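Cysteine desulfurase (PDB 6A6E) catalyses, as a PLP-dependent SufS-type cysteine desulfurase, the release of sulfur from cysteine, probably to supply iron-sulfur cluster assembly. Local coordinates at residues 357-370 with 412-424. Numbering follows the deposited sequence.
Sequences DVSHILDENFGVAT and VLIEGLKYIRRWF
F366 lays one ring face over the backbone of G416: G416 CA stands 3.6 Å from the ring centroid and 7° off the normal, a CH-pi contact. With CG beside its backbone N, the ring lies among V412, E415, G416 and Y419 as a knob in a hole. Its far edge turns toward the face of Y419 in an offset edge-to-face pair, planes 70° apart, and F366 CZ comes within 3.5 Å of Y419 CB. Cutting F366 back to an alanine is likely to take the aromatic face off G416 CA and leave the Y419 ring without this edge-on partner. Glycine lets L362 CA and G416 CA come to 5.9 Å, since a side chain on G416 would probably collide with L362 CD2; the axes of 357-366 and 412-423 pass 9.8 Å apart, their directions 117° apart. L362 is a second knob, its CD1 3.6 Å from L413 CD1 while CG meets I420 CD1. I361 runs alongside I420 head to tail, I361 CG2 lying 3.6 Å from I420 CG1. Consistent with the smaller, C-terminal domain of class-V aminotransferases, both helices pack on the mixed sheet containing strands 32-36, 368-373 and 396-400.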
loop_
_atom_site.group_PDB
_atom_site.type_symbol
_atom_site.label_atom_id
_atom_site.label_comp_id
_atom_site.label_asym_id
_atom_site.label_seq_id
_atom_site.Cartn_x
_atom_site.Cartn_y
_atom_site.Cartn_z
ATOM N N ASP A 357 -29.365 -13.954 5.750
ATOM C CA ASP A 357 -30.713 -13.648 5.229
ATOM C C ASP A 357 -31.141 -12.230 5.568
ATOM O O ASP A 357 -31.790 -11.586 4.769
ATOM C CB ASP A 357 -31.781 -14.611 5.768
ATOM C CG ASP A 357 -31.537 -16.053 5.365
ATOM O OD1 ASP A 357 -30.955 -16.254 4.266
ATOM O OD2 ASP A 357 -31.897 -16.963 6.167
ATOM N N VAL A 358 -30.828 -11.743 6.776
ATOM C CA VAL A 358 -31.157 -10.327 7.138
ATOM C C VAL A 358 -30.486 -9.354 6.168
ATOM O O VAL A 358 -31.152 -8.502 5.605
ATOM C CB VAL A 358 -30.793 -9.997 8.592
ATOM C CG1 VAL A 358 -31.057 -8.536 8.911
ATOM C CG2 VAL A 358 -31.556 -10.885 9.552
ATOM N N SER A 359 -29.162 -9.521 5.950
ATOM C CA SER A 359 -28.440 -8.645 5.068
ATOM C C SER A 359 -28.913 -8.829 3.603
ATOM O O SER A 359 -28.966 -7.857 2.830
ATOM C CB SER A 359 -26.923 -8.888 5.203
ATOM O OG SER A 359 -26.452 -8.395 6.435
ATOM N N HIS A 360 -29.249 -10.059 3.216
ATOM C CA HIS A 360 -29.629 -10.282 1.855
ATOM C C HIS A 360 -30.942 -9.533 1.560
ATOM O O HIS A 360 -31.034 -8.790 0.620
ATOM C CB HIS A 360 -29.788 -11.779 1.534
ATOM C CG HIS A 360 -30.375 -11.972 0.183
ATOM N ND1 HIS A 360 -29.647 -11.795 -0.962
ATOM C CD2 HIS A 360 -31.673 -12.148 -0.213
ATOM C CE1 HIS A 360 -30.454 -11.903 -2.018
ATOM N NE2 HIS A 360 -31.689 -12.117 -1.587
ATOM N N ILE A 361 -31.944 -9.698 2.424
ATOM C CA ILE A 361 -33.286 -9.101 2.187
ATOM C C ILE A 361 -33.184 -7.576 2.302
ATOM O O ILE A 361 -33.672 -6.857 1.433
ATOM C CB ILE A 361 -34.369 -9.682 3.136
ATOM C CG1 ILE A 361 -34.629 -11.147 2.819
ATOM C CG2 ILE A 361 -35.649 -8.866 3.015
ATOM C CD1 ILE A 361 -35.235 -11.958 3.966
ATOM N N LEU A 362 -32.443 -7.093 3.288
ATOM C CA LEU A 362 -32.203 -5.615 3.419
ATOM C C LEU A 362 -31.669 -5.006 2.159
ATOM O O LEU A 362 -32.218 -3.963 1.655
ATOM C CB LEU A 362 -31.292 -5.269 4.609
ATOM C CG LEU A 362 -31.958 -5.447 5.949
ATOM C CD1 LEU A 362 -31.013 -5.069 7.066
ATOM C CD2 LEU A 362 -33.155 -4.550 6.002
ATOM N N ASP A 363 -30.698 -5.684 1.564
ATOM C CA ASP A 363 -30.100 -5.216 0.312
ATOM C C ASP A 363 -31.021 -5.356 -0.953
ATOM O O ASP A 363 -31.213 -4.408 -1.720
ATOM C CB ASP A 363 -28.754 -5.962 0.052
ATOM C CG ASP A 363 -28.198 -5.709 -1.353
ATOM O OD1 ASP A 363 -27.838 -4.572 -1.740
ATOM O OD2 ASP A 363 -28.113 -6.675 -2.112
ATOM N N GLU A 364 -31.596 -6.529 -1.165
ATOM C CA GLU A 364 -32.330 -6.736 -2.406
ATOM C C GLU A 364 -33.682 -5.977 -2.369
ATOM O O GLU A 364 -34.039 -5.283 -3.327
ATOM C CB GLU A 364 -32.521 -8.216 -2.667
ATOM C CG GLU A 364 -32.432 -8.537 -4.148
ATOM C CD GLU A 364 -33.108 -9.837 -4.460
ATOM O OE1 GLU A 364 -34.296 -9.769 -4.841
ATOM O OE2 GLU A 364 -32.461 -10.920 -4.308
ATOM N N ASN A 365 -34.357 -6.021 -1.236
ATOM C CA ASN A 365 -35.729 -5.500 -1.123
ATOM C C ASN A 365 -35.817 -4.124 -0.517
ATOM O O ASN A 365 -36.865 -3.517 -0.638
ATOM C CB ASN A 365 -36.610 -6.477 -0.346
ATOM C CG ASN A 365 -36.617 -7.861 -1.007
ATOM O OD1 ASN A 365 -35.874 -8.763 -0.630
ATOM N ND2 ASN A 365 -37.378 -7.986 -2.068
ATOM N N PHE A 366 -34.745 -3.612 0.118
ATOM C CA PHE A 366 -34.782 -2.246 0.690
ATOM C C PHE A 366 -33.595 -1.348 0.337
ATOM O O PHE A 366 -33.553 -0.222 0.758
ATOM C CB PHE A 366 -34.919 -2.302 2.191
ATOM C CG PHE A 366 -36.191 -2.896 2.641
ATOM C CD1 PHE A 366 -36.319 -4.287 2.768
ATOM C CD2 PHE A 366 -37.262 -2.075 2.958
ATOM C CE1 PHE A 366 -37.529 -4.841 3.175
ATOM C CE2 PHE A 366 -38.468 -2.617 3.353
ATOM C CZ PHE A 366 -38.614 -3.993 3.469
ATOM N N GLY A 367 -32.666 -1.848 -0.474
ATOM C CA GLY A 367 -31.476 -1.077 -0.905
ATOM C C GLY A 367 -30.477 -0.721 0.219
ATOM O O GLY A 367 -29.601 0.135 0.042
ATOM N N VAL A 368 -30.628 -1.392 1.345
ATOM C CA VAL A 368 -29.903 -1.142 2.566
ATOM C C VAL A 368 -28.682 -2.099 2.570
ATOM O O VAL A 368 -28.861 -3.331 2.554
ATOM C CB VAL A 368 -30.800 -1.436 3.780
ATOM C CG1 VAL A 368 -30.038 -1.364 5.099
ATOM C CG2 VAL A 368 -31.954 -0.436 3.830
ATOM N N ALA A 369 -27.485 -1.494 2.653
ATOM C CA ALA A 369 -26.198 -2.198 2.760
ATOM C C ALA A 369 -25.812 -2.383 4.194
ATOM O O ALA A 369 -25.626 -1.419 4.879
ATOM C CB ALA A 369 -25.110 -1.408 2.005
ATOM N N THR A 370 -25.736 -3.631 4.647
ATOM C CA THR A 370 -25.266 -4.006 5.967
ATOM C C THR A 370 -24.343 -5.186 5.811
ATOM O O THR A 370 -24.147 -5.694 4.699
ATOM C CB THR A 370 -26.412 -4.486 6.901
ATOM O OG1 THR A 370 -27.014 -5.663 6.363
ATOM C CG2 THR A 370 -27.462 -3.386 7.050
ATOM N N VAL A 412 -35.527 3.595 7.196
ATOM C CA VAL A 412 -35.574 2.516 6.212
ATOM C C VAL A 412 -35.039 1.189 6.756
ATOM O O VAL A 412 -35.634 0.120 6.484
ATOM C CB VAL A 412 -34.906 2.901 4.876
ATOM C CG1 VAL A 412 -34.978 1.765 3.852
ATOM C CG2 VAL A 412 -35.555 4.160 4.318
ATOM N N LEU A 413 -33.918 1.226 7.514
ATOM C CA LEU A 413 -33.369 0.013 8.096
ATOM C C LEU A 413 -34.447 -0.636 8.977
ATOM O O LEU A 413 -34.679 -1.843 8.903
ATOM C CB LEU A 413 -32.104 0.306 8.921
ATOM C CG LEU A 413 -31.644 -0.824 9.845
ATOM C CD1 LEU A 413 -31.213 -2.022 9.019
ATOM C CD2 LEU A 413 -30.533 -0.412 10.774
ATOM N N ILE A 414 -35.084 0.166 9.820
ATOM C CA ILE A 414 -36.092 -0.330 10.816
ATOM C C ILE A 414 -37.296 -0.950 10.075
ATOM O O ILE A 414 -37.709 -2.077 10.403
ATOM C CB ILE A 414 -36.545 0.775 11.793
ATOM C CG1 ILE A 414 -35.362 1.277 12.654
ATOM C CG2 ILE A 414 -37.653 0.297 12.741
ATOM C CD1 ILE A 414 -34.707 0.284 13.587
ATOM N N GLU A 415 -37.800 -0.254 9.057
ATOM C CA GLU A 415 -38.892 -0.738 8.218
ATOM C C GLU A 415 -38.492 -2.092 7.604
ATOM O O GLU A 415 -39.278 -3.044 7.561
ATOM C CB GLU A 415 -39.209 0.279 7.094
ATOM C CG GLU A 415 -40.161 -0.228 6.020
ATOM C CD GLU A 415 -40.332 0.730 4.829
ATOM O OE1 GLU A 415 -40.008 1.936 4.949
ATOM O OE2 GLU A 415 -40.804 0.281 3.752
ATOM N N GLY A 416 -37.254 -2.174 7.104
ATOM C CA GLY A 416 -36.725 -3.420 6.577
ATOM C C GLY A 416 -36.729 -4.566 7.546
ATOM O O GLY A 416 -37.124 -5.705 7.181
ATOM N N LEU A 417 -36.291 -4.311 8.775
ATOM C CA LEU A 417 -36.200 -5.362 9.736
ATOM C C LEU A 417 -37.615 -5.887 10.116
ATOM O O LEU A 417 -37.791 -7.082 10.386
ATOM C CB LEU A 417 -35.493 -4.870 11.019
ATOM C CG LEU A 417 -33.963 -4.620 10.857
ATOM C CD1 LEU A 417 -33.314 -4.101 12.137
ATOM C CD2 LEU A 417 -33.228 -5.860 10.387
ATOM N N LYS A 418 -38.570 -4.960 10.238
ATOM C CA LYS A 418 -39.959 -5.346 10.572
ATOM C C LYS A 418 -40.519 -6.288 9.540
ATOM O O LYS A 418 -41.129 -7.289 9.911
ATOM C CB LYS A 418 -40.820 -4.101 10.674
ATOM C CG LYS A 418 -40.603 -3.470 12.016
ATOM C CD LYS A 418 -41.238 -2.094 12.100
ATOM C CE LYS A 418 -41.336 -1.684 13.551
ATOM N NZ LYS A 418 -41.516 -0.230 13.625
ATOM N N TYR A 419 -40.306 -5.934 8.262
ATOM C CA TYR A 419 -40.640 -6.742 7.113
ATOM C C TYR A 419 -40.048 -8.112 7.179
ATOM O O TYR A 419 -40.711 -9.108 6.802
ATOM C CB TYR A 419 -40.159 -6.077 5.824
ATOM C CG TYR A 419 -40.453 -6.895 4.593
ATOM C CD1 TYR A 419 -39.646 -7.966 4.238
ATOM C CD2 TYR A 419 -41.567 -6.610 3.794
ATOM C CE1 TYR A 419 -39.936 -8.735 3.133
ATOM C CE2 TYR A 419 -41.858 -7.362 2.677
ATOM C CZ TYR A 419 -41.045 -8.420 2.363
ATOM O OH TYR A 419 -41.330 -9.176 1.265
ATOM N N ILE A 420 -38.771 -8.180 7.567
ATOM C CA ILE A 420 -38.077 -9.472 7.641
ATOM C C ILE A 420 -38.719 -10.327 8.758
ATOM O O ILE A 420 -38.842 -11.551 8.615
ATOM C CB ILE A 420 -36.523 -9.332 7.851
ATOM C CG1 ILE A 420 -35.869 -8.795 6.579
ATOM C CG2 ILE A 420 -35.900 -10.689 8.199
ATOM C CD1 ILE A 420 -34.565 -8.085 6.779
ATOM N N ARG A 421 -39.101 -9.718 9.862
ATOM C CA ARG A 421 -39.773 -10.492 10.938
ATOM C C ARG A 421 -41.119 -11.043 10.426
ATOM O O ARG A 421 -41.349 -12.200 10.525
ATOM C CB ARG A 421 -40.006 -9.656 12.195
ATOM C CG ARG A 421 -40.320 -10.543 13.407
ATOM C CD ARG A 421 -41.290 -9.917 14.419
ATOM N NE ARG A 421 -42.478 -9.276 13.829
ATOM C CZ ARG A 421 -43.723 -9.793 13.795
ATOM N NH1 ARG A 421 -44.002 -10.994 14.318
ATOM N NH2 ARG A 421 -44.709 -9.096 13.212
ATOM N N ARG A 422 -41.950 -10.202 9.804
ATOM C CA ARG A 422 -43.252 -10.628 9.249
ATOM C C ARG A 422 -43.108 -11.682 8.160
ATOM O O ARG A 422 -43.982 -12.530 8.049
ATOM C CB ARG A 422 -44.044 -9.448 8.653
ATOM C CG ARG A 422 -44.571 -8.397 9.630
ATOM C CD ARG A 422 -45.682 -7.528 8.992
ATOM N NE ARG A 422 -45.226 -6.800 7.798
ATOM C CZ ARG A 422 -44.530 -5.646 7.804
ATOM N NH1 ARG A 422 -44.206 -5.043 8.958
ATOM N NH2 ARG A 422 -44.135 -5.089 6.648
ATOM N N TRP A 423 -42.040 -11.637 7.355
ATOM C CA TRP A 423 -41.831 -12.612 6.281
ATOM C C TRP A 423 -41.448 -14.013 6.794
ATOM O O TRP A 423 -41.882 -15.015 6.211
ATOM C CB TRP A 423 -40.783 -12.162 5.249
ATOM C CG TRP A 423 -40.474 -13.257 4.238
ATOM C CD1 TRP A 423 -39.450 -14.138 4.300
ATOM C CD2 TRP A 423 -41.243 -13.618 3.057
ATOM N NE1 TRP A 423 -39.506 -15.012 3.242
ATOM C CE2 TRP A 423 -40.588 -14.715 2.458
ATOM C CE3 TRP A 423 -42.403 -13.106 2.442
ATOM C CZ2 TRP A 423 -41.060 -15.338 1.283
ATOM C CZ3 TRP A 423 -42.873 -13.719 1.257
ATOM C CH2 TRP A 423 -42.197 -14.838 0.699
ATOM N N PHE A 424 -40.625 -14.101 7.837
ATOM C CA PHE A 424 -40.328 -15.408 8.447
ATOM C C PHE A 424 -41.349 -15.728 9.547
ATOM O O PHE A 424 -41.192 -16.709 10.236
ATOM C CB PHE A 424 -38.886 -15.490 8.944
ATOM C CG PHE A 424 -37.866 -15.535 7.822
ATOM C CD1 PHE A 424 -37.576 -16.723 7.171
ATOM C CD2 PHE A 424 -37.230 -14.394 7.392
ATOM C CE1 PHE A 424 -36.647 -16.769 6.143
ATOM C CE2 PHE A 424 -36.293 -14.437 6.361
ATOM C CZ PHE A 424 -36.005 -15.618 5.732
#